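Local structure of ceramide very long chain fatty acid hydroxylase SCS7 (Saccharomyces cerevisiae, 4ZR1) at residues Q77-R82 and H155-L160. The protein hydroxylates the very long chain fatty acids of ceramides in the endoplasmic reticulum membrane, probably at C-2 and at a catalytic centre of two zinc ions. Residues are numbered along the deposited sequence; the frame is centred on the assembly and turned at random.
With ZN (zinc ion), chain D.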
# COMPACT_ATOMS: atom_id res chain seq x y z
N GLN A 77 -14.87 -5.17 5.13
CA GLN A 77 -15.51 -4.24 4.22
C GLN A 77 -14.51 -3.32 3.51
O GLN A 77 -14.70 -2.99 2.34
CB GLN A 77 -16.55 -3.42 4.99
CG GLN A 77 -17.81 -3.16 4.21
CD GLN A 77 -18.56 -4.41 3.87
OE1 GLN A 77 -18.54 -5.39 4.61
NE2 GLN A 77 -19.22 -4.39 2.72
N ILE A 78 -13.46 -2.92 4.23
CA ILE A 78 -12.45 -2.01 3.69
C ILE A 78 -11.63 -2.64 2.57
O ILE A 78 -11.09 -1.92 1.72
CB ILE A 78 -11.48 -1.53 4.80
CG1 ILE A 78 -10.79 -0.23 4.40
CG2 ILE A 78 -10.44 -2.60 5.13
CD1 ILE A 78 -11.72 0.96 4.30
N HIS A 79 -11.53 -3.97 2.55
CA HIS A 79 -10.77 -4.68 1.54
C HIS A 79 -11.65 -5.14 0.37
O HIS A 79 -11.17 -5.79 -0.56
CB HIS A 79 -10.04 -5.89 2.14
CG HIS A 79 -9.04 -5.53 3.20
ND1 HIS A 79 -9.29 -5.68 4.54
CD2 HIS A 79 -7.79 -5.01 3.11
CE1 HIS A 79 -8.24 -5.28 5.24
NE2 HIS A 79 -7.32 -4.86 4.39
N ARG A 80 -12.93 -4.81 0.41
CA ARG A 80 -13.78 -5.05 -0.75
C ARG A 80 -13.87 -3.74 -1.52
O ARG A 80 -14.49 -2.79 -1.05
CB ARG A 80 -15.14 -5.59 -0.32
CG ARG A 80 -15.01 -6.91 0.43
CD ARG A 80 -16.34 -7.46 0.89
NE ARG A 80 -17.22 -7.72 -0.24
CZ ARG A 80 -18.41 -8.29 -0.14
NH1 ARG A 80 -19.16 -8.49 -1.22
NH2 ARG A 80 -18.85 -8.68 1.05
N PRO A 81 -13.22 -3.69 -2.69
CA PRO A 81 -12.93 -2.41 -3.35
C PRO A 81 -14.14 -1.69 -3.93
O PRO A 81 -15.11 -2.30 -4.38
CB PRO A 81 -11.95 -2.81 -4.47
CG PRO A 81 -12.22 -4.26 -4.71
CD PRO A 81 -12.57 -4.83 -3.38
N ARG A 82 -14.06 -0.36 -3.92
CA ARG A 82 -15.02 0.46 -4.62
C ARG A 82 -14.24 1.38 -5.56
O ARG A 82 -13.02 1.31 -5.62
CB ARG A 82 -15.88 1.28 -3.65
CG ARG A 82 -15.94 0.74 -2.23
CD ARG A 82 -16.87 -0.45 -2.09
NE ARG A 82 -16.78 -1.03 -0.75
CZ ARG A 82 -17.83 -1.43 -0.05
NH1 ARG A 82 -17.67 -1.94 1.17
NH2 ARG A 82 -19.05 -1.31 -0.56
N HIS A 155 -1.39 -5.03 6.79
CA HIS A 155 -2.49 -5.98 6.90
C HIS A 155 -2.58 -6.60 8.30
O HIS A 155 -2.81 -7.79 8.43
CB HIS A 155 -2.36 -7.07 5.84
CG HIS A 155 -2.71 -6.60 4.47
ND1 HIS A 155 -3.99 -6.61 3.98
CD2 HIS A 155 -1.93 -6.10 3.48
CE1 HIS A 155 -4.00 -6.14 2.74
NE2 HIS A 155 -2.76 -5.82 2.42
N PHE A 156 -2.40 -5.77 9.32
CA PHE A 156 -2.73 -6.11 10.70
C PHE A 156 -4.09 -6.82 10.79
O PHE A 156 -4.21 -7.87 11.42
CB PHE A 156 -2.74 -4.84 11.56
CG PHE A 156 -2.28 -5.04 12.97
CD1 PHE A 156 -0.93 -5.14 13.25
CD2 PHE A 156 -3.19 -5.10 14.02
CE1 PHE A 156 -0.49 -5.31 14.55
CE2 PHE A 156 -2.75 -5.27 15.32
CZ PHE A 156 -1.41 -5.38 15.58
N ASP A 157 -5.09 -6.22 10.14
CA ASP A 157 -6.42 -6.81 9.95
C ASP A 157 -7.03 -7.47 11.19
O ASP A 157 -7.37 -6.78 12.15
CB ASP A 157 -6.38 -7.82 8.80
CG ASP A 157 -5.91 -7.19 7.49
OD1 ASP A 157 -5.72 -5.96 7.42
OD2 ASP A 157 -5.73 -7.95 6.51
N ASP A 158 -7.19 -8.79 11.15
CA ASP A 158 -7.79 -9.57 12.24
C ASP A 158 -7.25 -9.19 13.62
O ASP A 158 -8.00 -9.12 14.59
CB ASP A 158 -7.58 -11.07 12.00
CG ASP A 158 -8.52 -11.95 12.81
OD1 ASP A 158 -9.27 -11.42 13.67
OD2 ASP A 158 -8.50 -13.19 12.61
N TRP A 159 -5.95 -8.92 13.69
CA TRP A 159 -5.29 -8.63 14.96
C TRP A 159 -5.62 -7.23 15.52
O TRP A 159 -5.12 -6.85 16.58
CB TRP A 159 -3.77 -8.79 14.81
CG TRP A 159 -3.35 -10.13 14.23
CD1 TRP A 159 -3.95 -11.34 14.45
CD2 TRP A 159 -2.26 -10.39 13.33
NE1 TRP A 159 -3.30 -12.33 13.75
CE2 TRP A 159 -2.26 -11.77 13.05
CE3 TRP A 159 -1.28 -9.58 12.72
CZ2 TRP A 159 -1.32 -12.37 12.20
CZ3 TRP A 159 -0.35 -10.17 11.88
CH2 TRP A 159 -0.38 -11.55 11.63
N LEU A 160 -6.45 -6.47 14.81
CA LEU A 160 -6.80 -5.11 15.23
C LEU A 160 -7.70 -5.04 16.46
O LEU A 160 -8.56 -5.89 16.66
CB LEU A 160 -7.49 -4.36 14.08
CG LEU A 160 -6.67 -3.65 12.99
CD1 LEU A 160 -7.57 -3.34 11.81
CD2 LEU A 160 -6.08 -2.37 13.54
ZN ZN D . -2.28 -4.94 0.63
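The imidazole of His-79 meets two side chains of the 155-160 loop, His-155 and Asp-157. The tighter part of this small contact is here. CE1 of His-79 lies 3.4 Å from Asp-157 OD1, with ring and carboxylate planes 62° apart. NE2 of His-79 approaches ND1 of His-155 at 3.8 Å. No hydrogen bond crosses between the segments. The planes of the two histidine rings differ by only 23°, but the offset lets little of one ring cover the other.

Behind this contact lies the metal. His-155 binds zinc through NE2 at 2.0 Å, and His-150, His-174, His-178 and His-254 complete the site. ND1 of His-155 gives a weak hydrogen bond of 3.4 Å to Asp-157 OD2, which sits in the ring plane, beside ND1. Asp-157 probably helps to hold the ring's rotation. Its other oxygen, OD1, is hydrogen-bonded to His-170. His-79 is outside the ligand set. Its ND1 bonds to Val-75 O, and Ile-78 CG2 lies over one face, near the rim. The contact thus backs one zinc ion of the two-zinc centre of this sterol desaturase family hydroxylase.

The loose side is the turn beyond Asp-157. There the short 3-10 segment 158-159 carries Asp-158 and Trp-159 to the surface, away from the histidine pair. Asp-158 makes a salt bridge with Lys-71.

The contact joins the residues that follow helix 71-78 to the loop between helices 128-154 and 164-179, probably on the cytoplasmic side. Leu-160 packs on Lys-71 and Val-75 of helix 71-78, while Ile-78 rests on Phe-171 and Tyr-179 of helix 164-179.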